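Local atomic coordinates of sporulation inhibitor of replication protein SirA (Bacillus subtilis, PDB entry 4TPS), a protein that inhibits the initiation of DNA replication during sporulation, binding domain I of the initiator DnaA and so helping to keep the cell diploid. Residues His10-Leu15 and Glu104-Ile109; Ile62-Met67 and Phe100-His105; Leu15-Phe20 and Ile58-Pro63. All blocks are in the same frame, centred on the assembly; numbering follows the deposited sequence.

In the fold
From the N terminus, strand 9-16 enters the middle of the sheet and serves two contacts. Interaction 3 comes first: L15-F20 meets I58-P63 after a mostly helical excursion without strands, closing the loop that carries helices 28-39 and 45-58. Interaction 2 then starts where interaction 3 ends, sharing I62 and P63, and brings the start of helix 64-75 against strand 96-103. Interaction 1 joins H10-L15 to E104-I109 and closes the longest loop; interaction 3 lies within it, and interaction 2 ends on the same turn. All three converge on that turn at E104 and H105, where H105 ND1 reaches T59 OG1 and E104 O receives the backbone N of I62.

Interaction 1: His10-Leu15 and Glu104-Ile109; sequences HYYTYL and EHMIEI. With ACT (acetate ion), chain F.
H10 meets E108 through the edge of its imidazole, with Y12 CE1 over one face, 3.7 Å above the plane of the H10 ring and toward its rim. NE2 of H10 donates to E108 OE1 at 2.7 Å, almost exactly in the ring plane and on the anti side of the carboxylate; ND1 of H10 donates to O of an acetate ion, probably picked up from the crystallisation liquor, also 2.7 Å away. With an acceptor at each nitrogen the imidazole is probably doubly protonated in this crystal, and the two bonds hold its ring rotation. Its CG stands anti to the backbone N (chi1 -175°), which carries the ring diagonally across to E108 on the neighbouring strand. The Y12 ring has M106 SD at its edge, in plane, 3.8 Å from CD2 of Y12, and the E108 carboxylate alongside with its plane only 14° from that of the ring. The M106 sulfur also makes an oblique Met-aromatic contact with Y14.

These side chains stand on one face of an antiparallel strand pair inside the SirA sheet, strand 9-16 against strand 106-113. Y11 and I109, and likewise T13 and I107, are hydrogen-bonded pairs, with T13 N 2.8 Å from I107 O. Y12 and E108 form a non-hydrogen-bonded pair between them. On the other face the beta-branched T13, I107 and I109 suit extended backbone and buried surroundings; I109 CG2 meets Y11 CD2 at 4.1 Å, and helix 116-128 packs on both isoleucines. Y11 keeps its hydroxyl bonded to E118 and R141, as Y14 does to H39. T13 OG1 is buried without a partner.

Interaction 2: Ile62-Met67 and Phe100-His105; sequences IPILHM and FMMKEH
M102 SD lies against M67 CB at 3.5 Å and I64 CD1 at 3.8 Å, wedged between two side chains from the first turn of helix 64-75. M102 reaches them because its CG sits between the backbone N and the carbonyl carbon (chi1 64°) and the chain beyond runs straight out; a long, unbranched methionine can reach from the strand to the helix. M67, bent at chi2 and chi3, turns its methyl CE back to CZ of F100 at 3.9 Å, the side chains crossing at about a right angle. M102 SD also lies in the plane of the F100 ring, at its edge.

Nearer the turn, I62 CG1 lies 3.8 Å from H105 C. I62 N donates to E104 O at 2.9 Å, nearly straight at 169°, and a water donating to both I62 O and E104 O gives a second link. Farther out, V124, L125 and V128 of helix 116-128 pack on M67, while I107 touches I62, F100 and M102. P63 stands at the N-cap position, the centre of an inverse gamma turn, and its O accepts from M67 N. The whole is a helix packed on an antiparallel sheet, an alpha+beta arrangement.

Interaction 3: Leu15-Phe20 and Ile58-Pro63; sequences LIKEEF and ITQPIP
A short antiparallel bridge at the end of strand 9-16, just before helix 18-23, joins it to the weak strand 59-60 that follows helix 45-58. Two backbone bonds hold it: Q60 N to L15 O at 2.8 Å and K17 N to I58 O at 2.9 Å, with I16 and T59 as the non-hydrogen-bonded pair between. A water that accepts from L15 N also lies 2.8 Å from Q60 O. I58 sets its CG2 methyl over the centre of the F20 ring, 3.5 Å from the centroid and 7° off the normal, a clear CH-pi contact. Its chi1 of 70° puts CG1 between N and the carbonyl carbon and leaves CG2 to face the ring. An aromatic side chain of a different protein in the assembly also packs on F20 and I58. Leucine suits its buried place: L15 packs on F132, C131, I62 CD1 and P63 CD, with Q60 OE1 beside its CD2. The extended K17 passes at a slant over Q60, its CG 3.7 Å from Q60 CG. K17 NZ, bonded to Y57 O, and T59 OG1, held by I55 O and H105 ND1, find their bonds outside the two segments, while backbone bonds and apolar contact do the joining.

Interaction 1: His10-Leu15 and Glu104-Ile109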
loop_
_atom_site.group_PDB
_atom_site.type_symbol
_atom_site.label_atom_id
_atom_site.label_comp_id
_atom_site.label_asym_id
_atom_site.label_seq_id
_atom_site.Cartn_x
_atom_site.Cartn_y
_atom_site.Cartn_z
ATOM N N HIS A 10 -0.906 19.129 3.954
ATOM C CA HIS A 10 0.247 18.219 3.952
ATOM C C HIS A 10 -0.234 16.893 3.423
ATOM O O HIS A 10 -1.035 16.200 4.076
ATOM C CB HIS A 10 0.779 18.070 5.374
ATOM C CG HIS A 10 2.034 17.248 5.476
ATOM N ND1 HIS A 10 2.650 16.951 6.684
ATOM C CD2 HIS A 10 2.849 16.763 4.518
ATOM C CE1 HIS A 10 3.772 16.282 6.436
ATOM N NE2 HIS A 10 3.907 16.163 5.132
ATOM N N TYR A 11 0.174 16.569 2.196
ATOM C CA TYR A 11 -0.292 15.331 1.549
ATOM C C TYR A 11 0.856 14.328 1.466
ATOM O O TYR A 11 2.028 14.698 1.143
ATOM C CB TYR A 11 -0.688 15.625 0.116
ATOM C CG TYR A 11 -1.724 16.637 -0.060
ATOM C CD1 TYR A 11 -3.057 16.323 0.021
ATOM C CD2 TYR A 11 -1.352 17.989 -0.305
ATOM C CE1 TYR A 11 -4.017 17.304 -0.167
ATOM C CE2 TYR A 11 -2.287 18.944 -0.521
ATOM C CZ TYR A 11 -3.611 18.620 -0.452
ATOM O OH TYR A 11 -4.498 19.670 -0.692
ATOM N N TYR A 12 0.523 13.066 1.737
ATOM C CA TYR A 12 1.376 11.928 1.401
ATOM C C TYR A 12 0.724 11.264 0.192
ATOM O O TYR A 12 -0.484 10.952 0.216
ATOM C CB TYR A 12 1.449 10.999 2.591
ATOM C CG TYR A 12 2.176 11.582 3.757
ATOM C CD1 TYR A 12 1.543 12.406 4.625
ATOM C CD2 TYR A 12 3.489 11.282 3.998
ATOM C CE1 TYR A 12 2.198 12.928 5.741
ATOM C CE2 TYR A 12 4.145 11.787 5.066
ATOM C CZ TYR A 12 3.498 12.613 5.966
ATOM O OH TYR A 12 4.272 13.130 7.038
ATOM N N THR A 13 1.510 11.118 -0.876
ATOM C CA THR A 13 0.994 10.663 -2.162
ATOM C C THR A 13 1.773 9.447 -2.596
ATOM O O THR A 13 3.010 9.442 -2.575
ATOM C CB THR A 13 1.038 11.771 -3.189
ATOM O OG1 THR A 13 0.336 12.927 -2.709
ATOM C CG2 THR A 13 0.384 11.375 -4.486
ATOM N N TYR A 14 1.028 8.356 -2.840
ATOM C CA TYR A 14 1.639 7.087 -3.316
ATOM C C TYR A 14 1.073 6.682 -4.668
ATOM O O TYR A 14 -0.053 7.024 -5.014
ATOM C CB TYR A 14 1.353 5.962 -2.296
ATOM C CG TYR A 14 2.122 6.066 -1.005
ATOM C CD1 TYR A 14 1.662 6.871 0.048
ATOM C CD2 TYR A 14 3.237 5.297 -0.794
ATOM C CE1 TYR A 14 2.339 6.910 1.256
ATOM C CE2 TYR A 14 3.938 5.328 0.418
ATOM C CZ TYR A 14 3.492 6.151 1.432
ATOM O OH TYR A 14 4.148 6.199 2.604
ATOM N N LEU A 15 1.915 5.971 -5.429
ATOM C CA LEU A 15 1.563 5.423 -6.722
ATOM C C LEU A 15 1.092 3.975 -6.477
ATOM O O LEU A 15 1.918 3.088 -6.154
ATOM C CB LEU A 15 2.769 5.459 -7.636
ATOM C CG LEU A 15 2.506 5.072 -9.075
ATOM C CD1 LEU A 15 1.337 5.824 -9.661
ATOM C CD2 LEU A 15 3.757 5.232 -9.925
ATOM N N GLU A 104 11.898 7.359 -3.053
ATOM C CA GLU A 104 11.522 5.948 -3.026
ATOM C C GLU A 104 10.077 5.692 -3.536
ATOM O O GLU A 104 9.838 5.744 -4.778
ATOM C CB GLU A 104 11.911 5.296 -1.653
ATOM C CG GLU A 104 13.437 5.075 -1.620
ATOM C CD GLU A 104 14.081 5.021 -0.254
ATOM O OE1 GLU A 104 15.221 5.529 -0.120
ATOM O OE2 GLU A 104 13.471 4.436 0.655
ATOM N N HIS A 105 9.145 5.371 -2.638
ATOM C CA HIS A 105 7.787 5.095 -3.030
ATOM C C HIS A 105 6.874 6.187 -2.612
ATOM O O HIS A 105 5.706 6.046 -2.825
ATOM C CB HIS A 105 7.163 3.784 -2.433
ATOM C CG HIS A 105 7.664 2.514 -3.035
ATOM N ND1 HIS A 105 6.819 1.451 -3.287
ATOM C CD2 HIS A 105 8.897 2.123 -3.433
ATOM C CE1 HIS A 105 7.513 0.444 -3.778
ATOM N NE2 HIS A 105 8.775 0.827 -3.885
ATOM N N MET A 106 7.377 7.318 -2.112
ATOM C CA MET A 106 6.450 8.297 -1.523
ATOM C C MET A 106 6.742 9.675 -2.143
ATOM O O MET A 106 7.912 10.028 -2.327
ATOM C CB MET A 106 6.566 8.353 0.028
ATOM C CG MET A 106 5.955 9.558 0.790
ATOM S SD MET A 106 6.460 9.382 2.555
ATOM C CE MET A 106 8.064 10.181 2.495
ATOM N N ILE A 107 5.686 10.422 -2.364
ATOM C CA ILE A 107 5.760 11.891 -2.580
ATOM C C ILE A 107 5.107 12.625 -1.401
ATOM O O ILE A 107 4.051 12.244 -0.940
ATOM C CB ILE A 107 5.032 12.252 -3.889
ATOM C CG1 ILE A 107 5.904 11.790 -5.054
ATOM C CG2 ILE A 107 4.847 13.763 -4.022
ATOM C CD1 ILE A 107 5.182 11.776 -6.369
ATOM N N GLU A 108 5.721 13.707 -0.941
ATOM C CA GLU A 108 5.124 14.492 0.114
ATOM C C GLU A 108 4.995 15.899 -0.459
ATOM O O GLU A 108 5.929 16.433 -1.081
ATOM C CB GLU A 108 5.996 14.574 1.316
ATOM C CG GLU A 108 5.887 13.548 2.364
ATOM C CD GLU A 108 6.616 14.005 3.626
ATOM O OE1 GLU A 108 6.220 14.951 4.381
ATOM O OE2 GLU A 108 7.643 13.435 3.815
ATOM N N ILE A 109 3.845 16.502 -0.223
ATOM C CA ILE A 109 3.567 17.871 -0.663
ATOM C C ILE A 109 3.092 18.683 0.564
ATOM O O ILE A 109 2.217 18.252 1.294
ATOM C CB ILE A 109 2.544 17.908 -1.767
ATOM C CG1 ILE A 109 3.091 17.218 -3.048
ATOM C CG2 ILE A 109 2.070 19.323 -2.054
ATOM C CD1 ILE A 109 2.048 16.871 -4.083
HETATM C C ACT F . 2.136 17.344 10.189
HETATM O O ACT F . 1.549 17.589 9.103
HETATM O OXT ACT F . 3.179 16.613 10.226
HETATM C CH3 ACT F . 1.594 17.906 11.484
HETATM O O HOH W 1 4.259 4.792 -4.414
#

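Interaction 2: Ile62-Met67 and Phe100-His105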
loop_
_atom_site.group_PDB
_atom_site.type_symbol
_atom_site.label_atom_id
_atom_site.label_comp_id
_atom_site.label_asym_id
_atom_site.label_seq_id
_atom_site.Cartn_x
_atom_site.Cartn_y
_atom_site.Cartn_z
ATOM N N ILE A 62 8.347 5.609 -7.254
ATOM C CA ILE A 62 8.088 6.847 -8.013
ATOM C C ILE A 62 9.083 6.884 -9.217
ATOM O O ILE A 62 10.214 6.572 -9.044
ATOM C CB ILE A 62 8.275 8.076 -7.095
ATOM C CG1 ILE A 62 7.341 8.028 -5.853
ATOM C CG2 ILE A 62 8.095 9.363 -7.866
ATOM C CD1 ILE A 62 5.852 7.845 -6.142
ATOM N N PRO A 63 8.635 7.232 -10.445
ATOM C CA PRO A 63 9.580 7.254 -11.595
ATOM C C PRO A 63 10.327 8.569 -11.588
ATOM O O PRO A 63 9.868 9.557 -12.137
ATOM C CB PRO A 63 8.648 7.063 -12.830
ATOM C CG PRO A 63 7.337 7.645 -12.341
ATOM C CD PRO A 63 7.232 7.401 -10.865
ATOM N N ILE A 64 11.449 8.579 -10.862
ATOM C CA ILE A 64 12.090 9.854 -10.480
ATOM C C ILE A 64 12.510 10.670 -11.706
ATOM O O ILE A 64 12.230 11.887 -11.808
ATOM C CB ILE A 64 13.306 9.616 -9.558
ATOM C CG1 ILE A 64 12.891 8.896 -8.235
ATOM C CG2 ILE A 64 13.999 10.943 -9.248
ATOM C CD1 ILE A 64 12.012 9.698 -7.325
ATOM N N LEU A 65 13.252 10.048 -12.622
ATOM C CA LEU A 65 13.734 10.808 -13.775
ATOM C C LEU A 65 12.561 11.364 -14.643
ATOM O O LEU A 65 12.584 12.536 -15.054
ATOM C CB LEU A 65 14.707 9.997 -14.607
ATOM C CG LEU A 65 15.191 10.712 -15.882
ATOM C CD1 LEU A 65 15.908 12.000 -15.551
ATOM C CD2 LEU A 65 16.081 9.834 -16.763
ATOM N N HIS A 66 11.533 10.546 -14.840
ATOM C CA HIS A 66 10.340 10.963 -15.550
ATOM C C HIS A 66 9.708 12.183 -14.850
ATOM O O HIS A 66 9.344 13.155 -15.484
ATOM C CB HIS A 66 9.382 9.776 -15.643
ATOM C CG HIS A 66 8.169 9.988 -16.494
ATOM N ND1 HIS A 66 8.183 10.658 -17.697
ATOM C CD2 HIS A 66 6.893 9.567 -16.324
ATOM C CE1 HIS A 66 6.965 10.678 -18.202
ATOM N NE2 HIS A 66 6.167 10.003 -17.405
ATOM N N MET A 67 9.607 12.103 -13.535
ATOM C CA MET A 67 9.032 13.233 -12.747
ATOM C C MET A 67 9.873 14.481 -12.936
ATOM O O MET A 67 9.314 15.563 -13.109
ATOM C CB MET A 67 8.889 12.863 -11.284
ATOM C CG MET A 67 7.738 11.957 -10.966
ATOM S SD MET A 67 6.157 12.559 -11.607
ATOM C CE MET A 67 6.134 14.134 -10.855
ATOM N N PHE A 100 7.320 20.139 -2.911
ATOM C CA PHE A 100 7.150 18.760 -3.467
ATOM C C PHE A 100 8.417 18.003 -3.171
ATOM O O PHE A 100 9.522 18.474 -3.516
ATOM C CB PHE A 100 6.895 18.884 -4.968
ATOM C CG PHE A 100 6.813 17.562 -5.719
ATOM C CD1 PHE A 100 7.971 16.924 -6.142
ATOM C CD2 PHE A 100 5.583 17.012 -6.034
ATOM C CE1 PHE A 100 7.891 15.749 -6.872
ATOM C CE2 PHE A 100 5.533 15.843 -6.754
ATOM C CZ PHE A 100 6.692 15.222 -7.160
ATOM N N MET A 101 8.304 16.853 -2.513
ATOM C CA MET A 101 9.459 16.012 -2.222
ATOM C C MET A 101 9.188 14.591 -2.750
ATOM O O MET A 101 8.174 13.996 -2.422
ATOM C CB MET A 101 9.646 15.937 -0.697
ATOM C CG MET A 101 9.712 17.315 -0.038
ATOM S SD MET A 101 9.667 17.474 1.770
ATOM C CE MET A 101 11.441 17.770 2.012
ATOM N N MET A 102 10.093 14.043 -3.547
ATOM C CA MET A 102 9.927 12.683 -4.019
ATOM C C MET A 102 11.048 11.776 -3.562
ATOM O O MET A 102 12.216 12.039 -3.802
ATOM C CB MET A 102 9.701 12.657 -5.544
ATOM C CG MET A 102 10.793 13.125 -6.384
ATOM S SD MET A 102 10.287 13.007 -8.122
ATOM C CE MET A 102 11.539 14.137 -8.756
ATOM N N LYS A 103 10.667 10.643 -2.969
ATOM C CA LYS A 103 11.639 9.678 -2.467
ATOM C C LYS A 103 11.137 8.289 -2.448
ATOM O O LYS A 103 10.164 8.020 -1.732
ATOM C CB LYS A 103 12.089 10.045 -1.032
ATOM C CG LYS A 103 13.387 9.387 -0.587
ATOM C CD LYS A 103 13.702 9.852 0.834
ATOM C CE LYS A 103 14.834 9.055 1.466
ATOM N NZ LYS A 103 16.161 9.529 1.002
ATOM N N GLU A 104 11.898 7.359 -3.053
ATOM C CA GLU A 104 11.522 5.948 -3.026
ATOM C C GLU A 104 10.077 5.692 -3.536
ATOM O O GLU A 104 9.838 5.744 -4.778
ATOM C CB GLU A 104 11.911 5.296 -1.653
ATOM C CG GLU A 104 13.437 5.075 -1.620
ATOM C CD GLU A 104 14.081 5.021 -0.254
ATOM O OE1 GLU A 104 15.221 5.529 -0.120
ATOM O OE2 GLU A 104 13.471 4.436 0.655
ATOM N N HIS A 105 9.145 5.371 -2.638
ATOM C CA HIS A 105 7.787 5.095 -3.030
ATOM C C HIS A 105 6.874 6.187 -2.612
ATOM O O HIS A 105 5.706 6.046 -2.825
ATOM C CB HIS A 105 7.163 3.784 -2.433
ATOM C CG HIS A 105 7.664 2.514 -3.035
ATOM N ND1 HIS A 105 6.819 1.451 -3.287
ATOM C CD2 HIS A 105 8.897 2.123 -3.433
ATOM C CE1 HIS A 105 7.513 0.444 -3.778
ATOM N NE2 HIS A 105 8.775 0.827 -3.885
HETATM O O HOH W 2 11.797 5.749 -6.789
#

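Interaction 3: Leu15-Phe20 and Ile58-Pro63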
loop_
_atom_site.group_PDB
_atom_site.type_symbol
_atom_site.label_atom_id
_atom_site.label_comp_id
_atom_site.label_asym_id
_atom_site.label_seq_id
_atom_site.Cartn_x
_atom_site.Cartn_y
_atom_site.Cartn_z
ATOM N N LEU A 15 1.915 5.971 -5.429
ATOM C CA LEU A 15 1.563 5.423 -6.722
ATOM C C LEU A 15 1.092 3.975 -6.477
ATOM O O LEU A 15 1.918 3.088 -6.154
ATOM C CB LEU A 15 2.769 5.459 -7.636
ATOM C CG LEU A 15 2.506 5.072 -9.075
ATOM C CD1 LEU A 15 1.337 5.824 -9.661
ATOM C CD2 LEU A 15 3.757 5.232 -9.925
ATOM N N ILE A 16 -0.208 3.775 -6.529
ATOM C CA ILE A 16 -0.823 2.482 -6.136
ATOM C C ILE A 16 -0.783 1.528 -7.349
ATOM O O ILE A 16 -1.029 1.914 -8.487
ATOM C CB ILE A 16 -2.285 2.655 -5.670
ATOM C CG1 ILE A 16 -2.428 3.734 -4.587
ATOM C CG2 ILE A 16 -2.892 1.316 -5.212
ATOM C CD1 ILE A 16 -1.575 3.500 -3.379
ATOM N N LYS A 17 -0.431 0.263 -7.091
ATOM C CA LYS A 17 -0.514 -0.723 -8.136
ATOM C C LYS A 17 -1.929 -0.940 -8.571
ATOM O O LYS A 17 -2.897 -0.975 -7.763
ATOM C CB LYS A 17 0.106 -2.019 -7.664
ATOM C CG LYS A 17 1.619 -2.021 -7.509
ATOM C CD LYS A 17 2.142 -3.375 -7.083
ATOM C CE LYS A 17 3.661 -3.486 -7.032
ATOM N NZ LYS A 17 4.005 -4.837 -6.519
ATOM N N GLU A 18 -2.069 -1.101 -9.886
ATOM C CA GLU A 18 -3.344 -1.356 -10.527
ATOM C C GLU A 18 -4.204 -2.440 -9.855
ATOM O O GLU A 18 -5.390 -2.263 -9.644
ATOM C CB GLU A 18 -3.041 -1.770 -11.980
ATOM C CG GLU A 18 -2.719 -0.580 -12.879
ATOM C CD GLU A 18 -1.283 -0.048 -12.903
ATOM O OE1 GLU A 18 -0.507 -0.317 -11.963
ATOM O OE2 GLU A 18 -0.945 0.688 -13.884
ATOM N N GLU A 19 -3.571 -3.544 -9.452
ATOM C CA GLU A 19 -4.336 -4.629 -8.892
ATOM C C GLU A 19 -5.050 -4.203 -7.613
ATOM O O GLU A 19 -6.173 -4.594 -7.331
ATOM C CB GLU A 19 -3.382 -5.824 -8.659
ATOM C CG GLU A 19 -3.950 -6.991 -7.941
ATOM C CD GLU A 19 -2.941 -8.128 -7.827
ATOM O OE1 GLU A 19 -1.706 -7.865 -7.623
ATOM O OE2 GLU A 19 -3.393 -9.301 -7.933
ATOM N N PHE A 20 -4.334 -3.444 -6.785
ATOM C CA PHE A 20 -4.893 -2.983 -5.502
ATOM C C PHE A 20 -5.857 -1.820 -5.636
ATOM O O PHE A 20 -6.854 -1.758 -4.904
ATOM C CB PHE A 20 -3.724 -2.713 -4.545
ATOM C CG PHE A 20 -3.088 -4.005 -4.111
ATOM C CD1 PHE A 20 -3.640 -4.713 -3.058
ATOM C CD2 PHE A 20 -2.017 -4.537 -4.802
ATOM C CE1 PHE A 20 -3.112 -5.964 -2.705
ATOM C CE2 PHE A 20 -1.522 -5.777 -4.454
ATOM C CZ PHE A 20 -2.026 -6.445 -3.393
ATOM N N ILE A 58 2.038 -2.967 -2.268
ATOM C CA ILE A 58 0.888 -2.479 -3.024
ATOM C C ILE A 58 1.176 -1.187 -3.794
ATOM O O ILE A 58 0.313 -0.703 -4.479
ATOM C CB ILE A 58 -0.367 -2.274 -2.125
ATOM C CG1 ILE A 58 -0.187 -1.073 -1.162
ATOM C CG2 ILE A 58 -0.683 -3.570 -1.329
ATOM C CD1 ILE A 58 -1.507 -0.691 -0.492
ATOM N N THR A 59 2.374 -0.648 -3.642
ATOM C CA THR A 59 2.741 0.585 -4.285
ATOM C C THR A 59 3.897 0.379 -5.260
ATOM O O THR A 59 4.657 -0.618 -5.187
ATOM C CB THR A 59 3.108 1.679 -3.235
ATOM O OG1 THR A 59 4.235 1.294 -2.462
ATOM C CG2 THR A 59 1.952 1.967 -2.308
ATOM N N GLN A 60 4.058 1.351 -6.166
ATOM C CA GLN A 60 5.132 1.352 -7.169
ATOM C C GLN A 60 6.171 2.379 -6.791
ATOM O O GLN A 60 5.833 3.414 -6.204
ATOM C CB GLN A 60 4.574 1.736 -8.553
ATOM C CG GLN A 60 3.462 0.788 -8.990
ATOM C CD GLN A 60 3.138 0.876 -10.468
ATOM O OE1 GLN A 60 3.413 1.845 -11.099
ATOM N NE2 GLN A 60 2.581 -0.189 -11.020
ATOM N N PRO A 61 7.416 2.141 -7.176
ATOM C CA PRO A 61 8.435 3.188 -7.005
ATOM C C PRO A 61 8.032 4.446 -7.808
ATOM O O PRO A 61 7.488 4.351 -8.936
ATOM C CB PRO A 61 9.707 2.568 -7.569
ATOM C CG PRO A 61 9.421 1.180 -7.878
ATOM C CD PRO A 61 7.945 0.925 -7.824
ATOM N N ILE A 62 8.347 5.609 -7.254
ATOM C CA ILE A 62 8.088 6.847 -8.013
ATOM C C ILE A 62 9.083 6.884 -9.217
ATOM O O ILE A 62 10.214 6.572 -9.044
ATOM C CB ILE A 62 8.275 8.076 -7.095
ATOM C CG1 ILE A 62 7.341 8.028 -5.853
ATOM C CG2 ILE A 62 8.095 9.363 -7.866
ATOM C CD1 ILE A 62 5.852 7.845 -6.142
ATOM N N PRO A 63 8.635 7.232 -10.445
ATOM C CA PRO A 63 9.580 7.254 -11.595
ATOM C C PRO A 63 10.327 8.569 -11.588
ATOM O O PRO A 63 9.868 9.557 -12.137
ATOM C CB PRO A 63 8.648 7.063 -12.830
ATOM C CG PRO A 63 7.337 7.645 -12.341
ATOM C CD PRO A 63 7.232 7.401 -10.865
HETATM O O HOH W 1 4.259 4.792 -4.414
HETATM O O HOH W 3 6.435 -3.133 -4.970
#